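Glutamyl endopeptidase (PDB 6PYM) probably cleaves peptide bonds on the carbonyl side of glutamate, and of aspartate, as a secreted serine endopeptidase of the S1B family. Local coordinates at residues R8-N13 with T142-V147; G17-V22 with T130-P135; S64-A69 with N77-G82; K113-S118 with N178-I183; L158-S163 with N193-I198. The protein carries 1 engineered substitution. All blocks are in the same frame, centred on the assembly; numbering follows the deposited sequence.

Contact 1 of 5, residues R8-N13 with T142-V147; sequences RHQIFN and TMWESV
Gln10 lies across one face of the Trp144 indole. Its CB sits 3.6 Å from the centroid of the six-membered ring and almost on the ring normal, a CH-pi contact. Because CG is turned anti to the backbone N (chi1 -174°) and the chain stays extended, the amide runs on past the CZ2 rim of the indole, the two planes only 18° apart. OE1 then comes to 3.7 Å from Trp144 CZ2, while NE2 reaches the methyl end of Thr142 and donates to a water that also bridges Ile11 O and Met143 N. Trp144 NE1 donates to Thr142 OG1 at 2.8 Å, the acceptor lying in the ring plane, which fixes the rotation of the indole; that hydroxyl is paired in turn with Pro139 O. Further along this face, Arg8 lays CG against Ser146 OG (3.5 Å) and bends at chi3, and its guanidinium forms a salt bridge with Asp137. On the other face Ile11 CB packs on Met143 SD at 3.9 Å, and Ile11 CD1 touches the CB of Glu145, whose OE2 is bonded to Tyr19 OH. Between the backbones, His9 and Glu145 form an antiparallel hydrogen-bonded pair, with Glu145 N to His9 O at 2.8 Å. Strand 8-11 thus lines one side of strand 143-154, whose other side pairs with strand 128-133 through Trp144 with Gly133 and Ser146 with Val131.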
# COMPACT_ATOMS: atom_id res chain seq x y z
N ARG A 8 9.64 7.21 12.45
CA ARG A 8 9.01 7.55 11.18
C ARG A 8 9.71 8.76 10.57
O ARG A 8 9.93 9.77 11.25
CB ARG A 8 7.53 7.86 11.38
CG ARG A 8 6.74 6.71 11.99
CD ARG A 8 5.24 6.95 11.90
NE ARG A 8 4.82 8.02 12.79
CZ ARG A 8 3.77 8.82 12.59
NH1 ARG A 8 3.03 8.69 11.50
NH2 ARG A 8 3.47 9.75 13.47
N HIS A 9 10.03 8.67 9.29
CA HIS A 9 10.79 9.70 8.61
C HIS A 9 10.16 9.98 7.25
O HIS A 9 9.68 9.06 6.58
CB HIS A 9 12.25 9.27 8.44
CG HIS A 9 13.01 9.24 9.73
ND1 HIS A 9 13.12 8.10 10.49
CD2 HIS A 9 13.63 10.22 10.41
CE1 HIS A 9 13.81 8.38 11.59
NE2 HIS A 9 14.13 9.66 11.56
N GLN A 10 10.18 11.25 6.86
CA GLN A 10 9.58 11.65 5.60
C GLN A 10 10.47 11.25 4.44
O GLN A 10 11.70 11.30 4.53
CB GLN A 10 9.35 13.16 5.60
CG GLN A 10 8.59 13.63 4.37
CD GLN A 10 8.17 15.08 4.44
OE1 GLN A 10 8.50 15.80 5.40
NE2 GLN A 10 7.42 15.52 3.44
N ILE A 11 9.83 10.85 3.34
CA ILE A 11 10.51 10.55 2.08
C ILE A 11 10.34 11.75 1.17
O ILE A 11 9.22 12.23 0.95
CB ILE A 11 9.93 9.29 1.42
CG1 ILE A 11 9.99 8.09 2.36
CG2 ILE A 11 10.62 9.02 0.07
CD1 ILE A 11 11.35 7.78 2.89
N PHE A 12 11.46 12.23 0.63
CA PHE A 12 11.49 13.39 -0.24
C PHE A 12 11.67 13.01 -1.70
O PHE A 12 11.06 13.61 -2.58
CB PHE A 12 12.58 14.36 0.23
CG PHE A 12 12.42 14.74 1.66
CD1 PHE A 12 11.49 15.69 2.02
CD2 PHE A 12 13.13 14.08 2.66
CE1 PHE A 12 11.31 16.02 3.35
CE2 PHE A 12 12.95 14.41 3.98
CZ PHE A 12 12.05 15.38 4.32
N ASN A 13 12.49 12.00 -1.96
CA ASN A 13 12.72 11.52 -3.32
C ASN A 13 11.70 10.42 -3.64
O ASN A 13 12.03 9.25 -3.83
CB ASN A 13 14.15 11.02 -3.48
CG ASN A 13 15.17 12.13 -3.29
OD1 ASN A 13 16.00 12.09 -2.38
ND2 ASN A 13 15.09 13.15 -4.12
N THR A 142 1.94 13.62 2.08
CA THR A 142 3.36 13.44 2.35
C THR A 142 3.65 11.98 2.70
O THR A 142 2.89 11.34 3.43
CB THR A 142 3.90 14.38 3.43
OG1 THR A 142 3.22 14.18 4.68
CG2 THR A 142 3.76 15.84 2.99
N MET A 143 4.75 11.47 2.15
CA MET A 143 5.10 10.06 2.28
C MET A 143 6.07 9.87 3.44
O MET A 143 7.05 10.62 3.56
CB MET A 143 5.75 9.57 0.98
CG MET A 143 6.01 8.08 0.97
SD MET A 143 7.03 7.48 -0.39
CE MET A 143 6.04 7.91 -1.83
N TRP A 144 5.79 8.88 4.30
CA TRP A 144 6.57 8.62 5.49
C TRP A 144 6.87 7.13 5.58
O TRP A 144 6.00 6.29 5.30
CB TRP A 144 5.84 9.07 6.78
CG TRP A 144 5.65 10.54 6.80
CD1 TRP A 144 4.80 11.26 6.02
CD2 TRP A 144 6.37 11.49 7.60
NE1 TRP A 144 4.95 12.61 6.27
CE2 TRP A 144 5.91 12.77 7.23
CE3 TRP A 144 7.36 11.38 8.58
CZ2 TRP A 144 6.39 13.93 7.84
CZ3 TRP A 144 7.84 12.54 9.16
CH2 TRP A 144 7.35 13.79 8.79
N GLU A 145 8.09 6.81 5.99
CA GLU A 145 8.54 5.44 6.20
C GLU A 145 8.66 5.19 7.70
O GLU A 145 9.32 5.95 8.42
CB GLU A 145 9.91 5.28 5.55
CG GLU A 145 10.58 3.96 5.78
CD GLU A 145 11.90 3.88 5.03
OE1 GLU A 145 12.93 4.35 5.57
OE2 GLU A 145 11.91 3.38 3.89
N SER A 146 8.03 4.12 8.16
CA SER A 146 8.04 3.72 9.56
C SER A 146 8.81 2.41 9.71
O SER A 146 8.59 1.47 8.94
CB SER A 146 6.60 3.53 10.05
OG SER A 146 6.60 3.21 11.42
N VAL A 147 9.70 2.35 10.70
CA VAL A 147 10.70 1.29 10.85
C VAL A 147 10.36 0.43 12.06
O VAL A 147 10.09 0.96 13.15
CB VAL A 147 12.10 1.92 11.02
CG1 VAL A 147 13.13 0.87 11.39
CG2 VAL A 147 12.51 2.66 9.75
O HOH W 1 11.90 5.73 9.90
O HOH W 2 6.69 13.50 1.27

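Contact 2 of 5, residues G17-V22 with T130-P135; sequences GHYDAV and TVTGYP
Val22 turns CG1 anti to its backbone N (chi1 180°) and Thr132 does the same with CG2, its OG1 lying beside the backbone N (chi1 -59°); these rotations set methyl groups between the two segments and send the threonine hydroxyl to a water. Val22 CG1 rests 3.6 Å from Thr132 O and 3.9 Å from CA of Gly133. The same methyl meets CE2 of the Tyr134 ring at 3.9 Å. The other branch, CG2, looks toward Thr132 CG2 across a wider gap. Tyr19 turns a ring edge to Thr132, whose CG2 lies near the ring plane, 4.0 Å from Tyr19 CD1, and His18 CE1 lies over one face of this ring, toward its rim. A type I beta turn from Tyr19 to Val22, closed by Val22 N to Tyr19 O at 3.0 Å, delivers the valine to strand 128-133. His18 NE2, Thr130 OG1 and Thr132 OG1 converge on one water, each at 2.8 Å, which lies in the plane of the imidazole. Tyr134 OH is held by Ala69 O. No direct hydrogen bond joins the segments, so the loop before strand 22-27 meets strand 128-133, across the junction of the two barrels of this trypsin-like fold, through van der Waals packing of Val22 and a shared water at its polar margin.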
# COMPACT_ATOMS: atom_id res chain seq x y z
N GLY A 17 13.89 4.89 -6.54
CA GLY A 17 14.02 3.61 -5.85
C GLY A 17 12.68 2.93 -5.67
O GLY A 17 11.80 3.02 -6.53
N HIS A 18 12.51 2.25 -4.53
CA HIS A 18 11.28 1.52 -4.29
C HIS A 18 10.11 2.41 -3.87
O HIS A 18 8.99 1.91 -3.75
CB HIS A 18 11.51 0.38 -3.29
CG HIS A 18 11.62 0.81 -1.86
ND1 HIS A 18 12.74 1.43 -1.34
CD2 HIS A 18 10.75 0.68 -0.83
CE1 HIS A 18 12.55 1.66 -0.05
NE2 HIS A 18 11.36 1.21 0.29
N TYR A 19 10.35 3.70 -3.67
CA TYR A 19 9.29 4.59 -3.21
C TYR A 19 8.32 4.99 -4.30
O TYR A 19 7.18 5.38 -3.98
CB TYR A 19 9.91 5.85 -2.60
CG TYR A 19 10.78 5.53 -1.42
CD1 TYR A 19 10.23 5.09 -0.23
CD2 TYR A 19 12.16 5.63 -1.50
CE1 TYR A 19 11.01 4.78 0.86
CE2 TYR A 19 12.97 5.32 -0.42
CZ TYR A 19 12.39 4.89 0.76
OH TYR A 19 13.20 4.57 1.83
N ASP A 20 8.71 4.87 -5.58
CA ASP A 20 7.86 5.39 -6.64
C ASP A 20 6.48 4.73 -6.66
O ASP A 20 5.48 5.38 -6.96
CB ASP A 20 8.53 5.33 -8.02
CG ASP A 20 8.92 3.91 -8.46
OD1 ASP A 20 8.93 2.97 -7.64
OD2 ASP A 20 9.26 3.76 -9.66
N ALA A 21 6.42 3.43 -6.33
CA ALA A 21 5.17 2.70 -6.38
C ALA A 21 4.25 3.01 -5.21
O ALA A 21 3.06 2.69 -5.27
CB ALA A 21 5.45 1.19 -6.45
N VAL A 22 4.79 3.58 -4.13
CA VAL A 22 3.97 3.96 -2.99
C VAL A 22 3.01 5.07 -3.41
O VAL A 22 3.43 6.06 -4.03
CB VAL A 22 4.86 4.38 -1.82
CG1 VAL A 22 4.03 4.79 -0.61
CG2 VAL A 22 5.84 3.27 -1.45
N THR A 130 9.85 -2.16 6.95
CA THR A 130 9.29 -0.81 6.93
C THR A 130 7.85 -0.86 6.44
O THR A 130 7.46 -1.78 5.71
CB THR A 130 10.09 0.13 6.02
OG1 THR A 130 10.21 -0.43 4.71
CG2 THR A 130 11.47 0.40 6.59
N VAL A 131 7.07 0.13 6.85
CA VAL A 131 5.74 0.39 6.30
C VAL A 131 5.76 1.82 5.81
O VAL A 131 6.05 2.74 6.59
CB VAL A 131 4.63 0.14 7.33
CG1 VAL A 131 3.27 0.58 6.78
CG2 VAL A 131 4.59 -1.33 7.69
N THR A 132 5.45 2.02 4.54
CA THR A 132 5.65 3.31 3.90
C THR A 132 4.37 3.73 3.20
O THR A 132 3.79 2.95 2.44
CB THR A 132 6.86 3.26 2.97
OG1 THR A 132 7.99 2.90 3.76
CG2 THR A 132 7.10 4.61 2.29
N GLY A 133 3.93 4.95 3.48
CA GLY A 133 2.65 5.41 2.98
C GLY A 133 2.35 6.80 3.50
O GLY A 133 3.28 7.59 3.72
N TYR A 134 1.07 7.09 3.71
CA TYR A 134 0.57 8.47 3.84
C TYR A 134 -0.21 8.64 5.14
O TYR A 134 -1.44 8.71 5.14
CB TYR A 134 -0.24 8.85 2.60
CG TYR A 134 0.63 8.91 1.37
CD1 TYR A 134 1.29 10.09 1.05
CD2 TYR A 134 0.85 7.79 0.56
CE1 TYR A 134 2.12 10.17 -0.04
CE2 TYR A 134 1.67 7.87 -0.54
CZ TYR A 134 2.30 9.06 -0.84
OH TYR A 134 3.12 9.11 -1.95
N PRO A 135 0.49 8.74 6.28
CA PRO A 135 -0.20 8.91 7.57
C PRO A 135 -0.90 10.25 7.67
O PRO A 135 -0.35 11.30 7.32
CB PRO A 135 0.94 8.82 8.59
CG PRO A 135 2.17 9.23 7.83
CD PRO A 135 1.95 8.68 6.44
O HOH W 3 10.24 1.60 2.83

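Contact 3 of 5, residues S64-A69 with N77-G82; sequences SVHPSA and NGKFVG
The antiparallel pairing of strands 64-67 and 80-87 in the six-stranded barrel brings Lys79 over the ring of His66. The lysine CB lies 3.6 Å from the imidazole centroid, over one face and displaced toward the rim, as a CH-pi contact. Lys79 CG lies between the backbone N and the carbonyl carbon (chi1 81°), and the two side chains run side by side in the same direction. Farther along the side chain, Lys79 CD passes Ser64 OG at 3.6 Å. Tyr75 stacks on the His66 ring. Val65 and Phe80 form the hydrogen-bonded pair of this ladder, with Phe80 N to Val65 O at 2.8 Å, and Ser64 pairs with Val81 at the adjoining non-hydrogen-bonded position. The ladder belongs to the N-terminal of the two barrels of the chymotrypsin fold, and on the face of Val65 and Phe80 it packs against helix 108-111 and strand 95-99. There the edge of the Phe80 ring receives Pro67, whose CD stands 3.8 Å from Phe80 CD1, while Val65 O also lies at that edge. Beyond the last bridge, where Ser68 follows one strand and Asn77 precedes the other, Asn77 ND2 donates to Ser68 OG at 2.9 Å, close to the amide plane though with a bent N-H angle of 138°; the serine hydroxyl also bonds to Asp20 O. A water bridges the backbones, donating to Pro67 O and Gly78 O and accepting from Asn77 N.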
# COMPACT_ATOMS: atom_id res chain seq x y z
N SER A 64 -9.18 8.66 -6.43
CA SER A 64 -7.99 9.20 -7.08
C SER A 64 -6.75 8.55 -6.49
O SER A 64 -6.60 8.49 -5.26
CB SER A 64 -7.90 10.71 -6.87
OG SER A 64 -8.92 11.40 -7.56
N VAL A 65 -5.84 8.11 -7.35
CA VAL A 65 -4.60 7.45 -6.96
C VAL A 65 -3.44 8.29 -7.47
O VAL A 65 -3.34 8.54 -8.67
CB VAL A 65 -4.51 6.03 -7.52
CG1 VAL A 65 -3.19 5.38 -7.13
CG2 VAL A 65 -5.70 5.19 -7.05
N HIS A 66 -2.55 8.69 -6.56
CA HIS A 66 -1.41 9.54 -6.89
C HIS A 66 -0.14 8.78 -6.54
O HIS A 66 0.34 8.84 -5.40
CB HIS A 66 -1.48 10.84 -6.09
CG HIS A 66 -2.67 11.71 -6.39
ND1 HIS A 66 -3.90 11.57 -5.77
CD2 HIS A 66 -2.79 12.78 -7.20
CE1 HIS A 66 -4.72 12.51 -6.20
NE2 HIS A 66 -4.07 13.26 -7.08
N PRO A 67 0.45 8.04 -7.49
CA PRO A 67 1.70 7.34 -7.17
C PRO A 67 2.81 8.35 -6.98
O PRO A 67 2.90 9.35 -7.69
CB PRO A 67 1.94 6.47 -8.41
CG PRO A 67 1.27 7.23 -9.52
CD PRO A 67 0.07 7.90 -8.91
N SER A 68 3.66 8.09 -5.98
CA SER A 68 4.82 8.93 -5.71
C SER A 68 4.45 10.32 -5.22
O SER A 68 5.26 11.24 -5.33
CB SER A 68 5.78 9.07 -6.92
OG SER A 68 5.72 7.97 -7.81
N ALA A 69 3.24 10.51 -4.68
CA ALA A 69 2.86 11.83 -4.20
C ALA A 69 3.86 12.31 -3.16
O ALA A 69 4.32 11.54 -2.31
CB ALA A 69 1.47 11.76 -3.56
N ASN A 77 3.73 12.38 -10.57
CA ASN A 77 3.17 11.45 -11.54
C ASN A 77 1.68 11.63 -11.73
O ASN A 77 1.01 10.75 -12.28
CB ASN A 77 3.55 10.01 -11.17
CG ASN A 77 5.02 9.74 -11.43
OD1 ASN A 77 5.56 10.18 -12.44
ND2 ASN A 77 5.69 9.08 -10.50
N GLY A 78 1.15 12.79 -11.33
CA GLY A 78 -0.25 13.10 -11.50
C GLY A 78 -1.14 12.13 -10.74
O GLY A 78 -0.79 11.61 -9.67
N LYS A 79 -2.32 11.87 -11.30
CA LYS A 79 -3.27 10.96 -10.70
C LYS A 79 -3.84 10.01 -11.75
O LYS A 79 -3.76 10.25 -12.96
CB LYS A 79 -4.40 11.68 -9.95
CG LYS A 79 -5.54 12.20 -10.81
CD LYS A 79 -6.64 12.77 -9.92
CE LYS A 79 -7.93 13.00 -10.70
NZ LYS A 79 -7.79 14.05 -11.76
N PHE A 80 -4.41 8.92 -11.25
CA PHE A 80 -5.10 7.91 -12.02
C PHE A 80 -6.41 7.62 -11.32
O PHE A 80 -6.47 7.58 -10.08
CB PHE A 80 -4.25 6.64 -12.10
CG PHE A 80 -2.95 6.86 -12.81
CD1 PHE A 80 -1.87 7.44 -12.15
CD2 PHE A 80 -2.81 6.52 -14.14
CE1 PHE A 80 -0.68 7.67 -12.81
CE2 PHE A 80 -1.63 6.75 -14.80
CZ PHE A 80 -0.56 7.32 -14.13
N VAL A 81 -7.47 7.45 -12.09
CA VAL A 81 -8.83 7.32 -11.56
C VAL A 81 -9.23 5.86 -11.49
O VAL A 81 -9.01 5.09 -12.43
CB VAL A 81 -9.82 8.15 -12.39
CG1 VAL A 81 -11.23 8.04 -11.82
CG2 VAL A 81 -9.39 9.61 -12.46
N GLY A 82 -9.84 5.47 -10.37
CA GLY A 82 -10.31 4.12 -10.22
C GLY A 82 -11.24 3.68 -11.33
O GLY A 82 -12.09 4.46 -11.79
O HOH W 4 1.81 11.81 -8.31

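Contact 4 of 5, residues K113-S118 with N178-I183; sequences KPATIS and NQVIGI
Ile117 and Val180 form a single backbone bridge, with Val180 N donating to Thr116 O at 2.8 Å and Ser118 N to Val180 O at 2.9 Å. The first donor lies in the carbonyl plane, whereas Ser118 N stands 42° out of the plane of its acceptor; the touching parts of the two segments run 57° apart. Val180 packs against the crossing segment: CG2 meets Ala115 CB at 3.8 Å, and CB meets the CD1 end of Ile117, which folds back although its CB points away. Thr116 CG2 and Gln179 CG touch at 4.0 Å. With OG anti to the backbone N (chi1 179°) the Ser118 hydroxyl faces Gln179 OE1, while Ser118 CB lies 3.7 Å from Ile181 CG2. A water joins the two polar groups, accepting from Ser118 OG and donating to Gln179 OE1; the serine hydroxyl is paired with Asn120 N as well. A second water spans Thr116 N and Asn178 O. The long crossing segment between the two barrels is a feature of trypsin-like proteases, and here its course from helix 108-111 toward strand 128-133 is pinned to the start of strand 180-188.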
# COMPACT_ATOMS: atom_id res chain seq x y z
N LYS A 113 7.75 2.15 -11.64
CA LYS A 113 8.04 0.72 -11.69
C LYS A 113 7.13 -0.01 -10.72
O LYS A 113 7.16 0.28 -9.52
CB LYS A 113 9.49 0.46 -11.30
CG LYS A 113 9.92 -0.98 -11.57
CD LYS A 113 11.41 -1.18 -11.29
CE LYS A 113 11.88 -2.56 -11.76
NZ LYS A 113 11.23 -3.67 -11.02
N PRO A 114 6.33 -0.97 -11.17
CA PRO A 114 5.52 -1.75 -10.23
C PRO A 114 6.40 -2.39 -9.17
O PRO A 114 7.53 -2.84 -9.44
CB PRO A 114 4.84 -2.79 -11.12
CG PRO A 114 4.73 -2.10 -12.44
CD PRO A 114 6.03 -1.34 -12.57
N ALA A 115 5.89 -2.43 -7.94
CA ALA A 115 6.64 -2.99 -6.83
C ALA A 115 6.86 -4.49 -7.03
O ALA A 115 6.05 -5.18 -7.66
CB ALA A 115 5.90 -2.76 -5.52
N THR A 116 7.96 -4.98 -6.49
CA THR A 116 8.21 -6.41 -6.43
C THR A 116 7.53 -6.98 -5.19
O THR A 116 7.68 -6.44 -4.09
CB THR A 116 9.72 -6.67 -6.34
OG1 THR A 116 10.37 -6.12 -7.49
CG2 THR A 116 10.00 -8.17 -6.27
N ILE A 117 6.78 -8.06 -5.38
CA ILE A 117 6.12 -8.78 -4.30
C ILE A 117 7.06 -9.87 -3.80
O ILE A 117 7.68 -10.58 -4.61
CB ILE A 117 4.82 -9.42 -4.81
CG1 ILE A 117 3.93 -8.39 -5.53
CG2 ILE A 117 4.09 -10.14 -3.68
CD1 ILE A 117 3.49 -7.22 -4.67
N SER A 118 7.14 -10.05 -2.49
CA SER A 118 7.90 -11.16 -1.94
C SER A 118 7.10 -12.46 -2.03
O SER A 118 5.90 -12.49 -1.80
CB SER A 118 8.24 -10.89 -0.48
OG SER A 118 8.96 -11.97 0.08
N ASN A 178 13.37 -4.61 -0.13
CA ASN A 178 12.41 -3.69 -0.73
C ASN A 178 11.35 -4.40 -1.54
O ASN A 178 10.85 -3.87 -2.53
CB ASN A 178 13.09 -2.57 -1.51
CG ASN A 178 13.88 -1.65 -0.61
OD1 ASN A 178 13.47 -1.39 0.52
ND2 ASN A 178 15.00 -1.13 -1.11
N GLN A 179 11.00 -5.60 -1.11
CA GLN A 179 9.89 -6.36 -1.66
C GLN A 179 8.69 -6.26 -0.72
O GLN A 179 8.84 -6.19 0.50
CB GLN A 179 10.27 -7.83 -1.80
CG GLN A 179 11.56 -8.05 -2.57
CD GLN A 179 12.11 -9.46 -2.40
OE1 GLN A 179 11.84 -10.12 -1.40
NE2 GLN A 179 12.87 -9.93 -3.39
N VAL A 180 7.50 -6.28 -1.31
CA VAL A 180 6.26 -6.15 -0.53
C VAL A 180 5.91 -7.51 0.07
O VAL A 180 5.64 -8.47 -0.65
CB VAL A 180 5.12 -5.63 -1.40
CG1 VAL A 180 3.84 -5.47 -0.58
CG2 VAL A 180 5.49 -4.32 -2.08
N ILE A 181 5.89 -7.58 1.41
CA ILE A 181 5.52 -8.79 2.12
C ILE A 181 4.08 -8.77 2.60
O ILE A 181 3.52 -9.84 2.91
CB ILE A 181 6.48 -9.07 3.30
CG1 ILE A 181 6.36 -7.98 4.38
CG2 ILE A 181 7.91 -9.24 2.81
CD1 ILE A 181 7.18 -8.28 5.63
N GLY A 182 3.46 -7.59 2.68
CA GLY A 182 2.10 -7.46 3.17
C GLY A 182 1.56 -6.09 2.84
O GLY A 182 2.27 -5.22 2.35
N ILE A 183 0.27 -5.92 3.13
CA ILE A 183 -0.44 -4.65 2.92
C ILE A 183 -1.02 -4.25 4.27
O ILE A 183 -1.92 -4.92 4.79
CB ILE A 183 -1.52 -4.77 1.84
CG1 ILE A 183 -0.92 -5.20 0.49
CG2 ILE A 183 -2.31 -3.48 1.72
CD1 ILE A 183 0.06 -4.20 -0.13
O HOH W 5 9.42 -3.11 -4.76
O HOH W 6 11.23 -12.66 -1.30

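Contact 5 of 5, residues L158-S163 with N193-I198; sequences LRYDLS and NSSVYI
Tyr160 lies with one ring face over the backbone of Asn193, whose O is 3.7 Å above the ring plane and offset toward the rim. Its CE1 presses on Asn193 CB at 3.4 Å, the two side chains crossing at about a right angle. An unusual chi1 of 30° swings the ring back along the partner strand until OH reaches Ser195 CB, also at 3.4 Å; the hydroxyl is hydrogen-bonded to His184. The Asn193 amide extends to Leu162, ND2 donating to Leu162 O at 2.8 Å within both the amide and the carbonyl planes, so that it clasps the chain just past the end of strand 157-160. OD1 of the same amide takes a hydrogen bond from the N-terminal nitrogen of Val1, tying down the chain start, consistent with an N terminus set free from a zymogen. Strands 157-160 and 192-197 are antiparallel neighbours in the C-terminal barrel of the chymotrypsin fold, and the ring of Tyr160 points to the side that packs on strand 128-133. Tyr160 with Asn193 and Leu158 with Ser195 are hydrogen-bonded pairs flanking Arg159 with Ser194. Two donors grip Leu158 O: Ser195 N at 2.8 Å and, from the same residue, OG at 3.0 Å, its hydroxyl placed between backbone N and carbonyl carbon (chi1 67°). Leu158 CD1 then reaches obliquely to the Tyr197 ring, 3.5 Å from its CD1. Across the non-hydrogen-bonded pair, Arg159 CG passes Ser194 OG, and Glu157 binds both the arginine NE and that serine hydroxyl.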
# COMPACT_ATOMS: atom_id res chain seq x y z
N LEU A 158 -0.02 -10.57 9.31
CA LEU A 158 1.35 -10.28 9.72
C LEU A 158 1.32 -9.01 10.56
O LEU A 158 0.80 -7.98 10.10
CB LEU A 158 2.32 -10.15 8.52
CG LEU A 158 3.81 -9.92 8.84
CD1 LEU A 158 4.72 -10.53 7.78
CD2 LEU A 158 4.12 -8.43 8.98
N ARG A 159 1.87 -9.07 11.77
CA ARG A 159 1.84 -7.95 12.70
C ARG A 159 3.24 -7.46 12.98
O ARG A 159 4.22 -8.20 12.86
CB ARG A 159 1.18 -8.35 14.02
CG ARG A 159 -0.23 -8.86 13.87
CD ARG A 159 -0.73 -9.45 15.17
NE ARG A 159 -2.10 -9.93 15.03
CZ ARG A 159 -2.73 -10.71 15.90
NH1 ARG A 159 -2.10 -11.12 17.00
NH2 ARG A 159 -3.97 -11.09 15.68
N TYR A 160 3.33 -6.19 13.41
CA TYR A 160 4.61 -5.55 13.63
C TYR A 160 4.51 -4.52 14.74
O TYR A 160 3.41 -4.11 15.14
CB TYR A 160 5.18 -4.93 12.34
CG TYR A 160 4.13 -4.46 11.36
CD1 TYR A 160 3.41 -3.28 11.57
CD2 TYR A 160 3.87 -5.19 10.22
CE1 TYR A 160 2.46 -2.86 10.66
CE2 TYR A 160 2.91 -4.79 9.31
CZ TYR A 160 2.21 -3.63 9.53
OH TYR A 160 1.27 -3.25 8.60
N ASP A 161 5.68 -4.10 15.23
CA ASP A 161 5.80 -3.21 16.38
C ASP A 161 6.05 -1.75 16.01
O ASP A 161 6.30 -0.93 16.90
CB ASP A 161 6.88 -3.72 17.35
CG ASP A 161 8.30 -3.57 16.81
OD1 ASP A 161 8.52 -3.00 15.73
OD2 ASP A 161 9.24 -4.02 17.51
N LEU A 162 5.99 -1.42 14.73
CA LEU A 162 6.22 -0.06 14.26
C LEU A 162 4.90 0.72 14.26
O LEU A 162 3.81 0.15 14.18
CB LEU A 162 6.84 -0.08 12.86
CG LEU A 162 6.09 -0.85 11.77
CD1 LEU A 162 5.06 0.02 11.06
CD2 LEU A 162 7.07 -1.48 10.77
N SER A 163 5.02 2.05 14.35
CA SER A 163 3.86 2.93 14.45
C SER A 163 3.27 3.29 13.08
O SER A 163 3.99 3.45 12.09
CB SER A 163 4.24 4.21 15.17
OG SER A 163 4.51 4.00 16.54
N ASN A 193 0.50 -3.29 15.17
CA ASN A 193 -0.15 -2.97 13.91
C ASN A 193 -0.14 -4.20 13.01
O ASN A 193 0.66 -5.12 13.19
CB ASN A 193 0.49 -1.75 13.25
CG ASN A 193 0.10 -0.48 13.96
OD1 ASN A 193 -1.09 -0.16 14.05
ND2 ASN A 193 1.07 0.22 14.53
N SER A 194 -1.07 -4.22 12.05
CA SER A 194 -1.40 -5.43 11.31
C SER A 194 -1.47 -5.17 9.81
O SER A 194 -1.91 -4.12 9.35
CB SER A 194 -2.78 -5.96 11.71
OG SER A 194 -2.86 -6.26 13.09
N SER A 195 -1.11 -6.21 9.06
CA SER A 195 -1.16 -6.22 7.61
C SER A 195 -1.73 -7.54 7.11
O SER A 195 -1.72 -8.56 7.82
CB SER A 195 0.24 -6.02 7.02
OG SER A 195 1.09 -7.13 7.29
N VAL A 196 -2.23 -7.50 5.89
CA VAL A 196 -2.56 -8.71 5.15
C VAL A 196 -1.26 -9.31 4.65
O VAL A 196 -0.55 -8.69 3.85
CB VAL A 196 -3.51 -8.42 3.97
CG1 VAL A 196 -3.88 -9.73 3.27
CG2 VAL A 196 -4.74 -7.68 4.45
N TYR A 197 -0.96 -10.52 5.10
CA TYR A 197 0.25 -11.22 4.71
C TYR A 197 0.07 -11.82 3.32
O TYR A 197 -0.92 -12.51 3.06
CB TYR A 197 0.49 -12.34 5.72
CG TYR A 197 1.77 -13.11 5.58
CD1 TYR A 197 2.99 -12.47 5.40
CD2 TYR A 197 1.77 -14.50 5.66
CE1 TYR A 197 4.16 -13.18 5.31
CE2 TYR A 197 2.94 -15.22 5.56
CZ TYR A 197 4.13 -14.56 5.39
OH TYR A 197 5.31 -15.26 5.30
N ILE A 198 1.03 -11.57 2.44
CA ILE A 198 0.90 -12.06 1.07
C ILE A 198 1.38 -13.51 1.01
O ILE A 198 2.51 -13.80 0.60
CB ILE A 198 1.60 -11.11 0.08
CG1 ILE A 198 0.94 -9.73 0.15
CG2 ILE A 198 1.56 -11.66 -1.34
CD1 ILE A 198 1.71 -8.62 -0.56

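From the N terminus, segment 8-13 opens contact 1, which closes on strand 143-154. Nested inside that loop is contact 2, from the 17-22 turn to strand 128-133, and inside contact 2 lies the short closure of contact 3 between neighbouring strands of the N-terminal barrel. Contact 4 starts within contacts 1 and 2 but ends beyond both, crossing them and tying the inter-barrel segment to strand 180-188. Contact 5 follows contacts 1 to 3 in series and crosses contact 4. Asp20 with Lys113 joins contacts 2 and 4, Ser146 with Ser163 links contacts 1 and 5, and Ile183 with Val196 joins contacts 4 and 5.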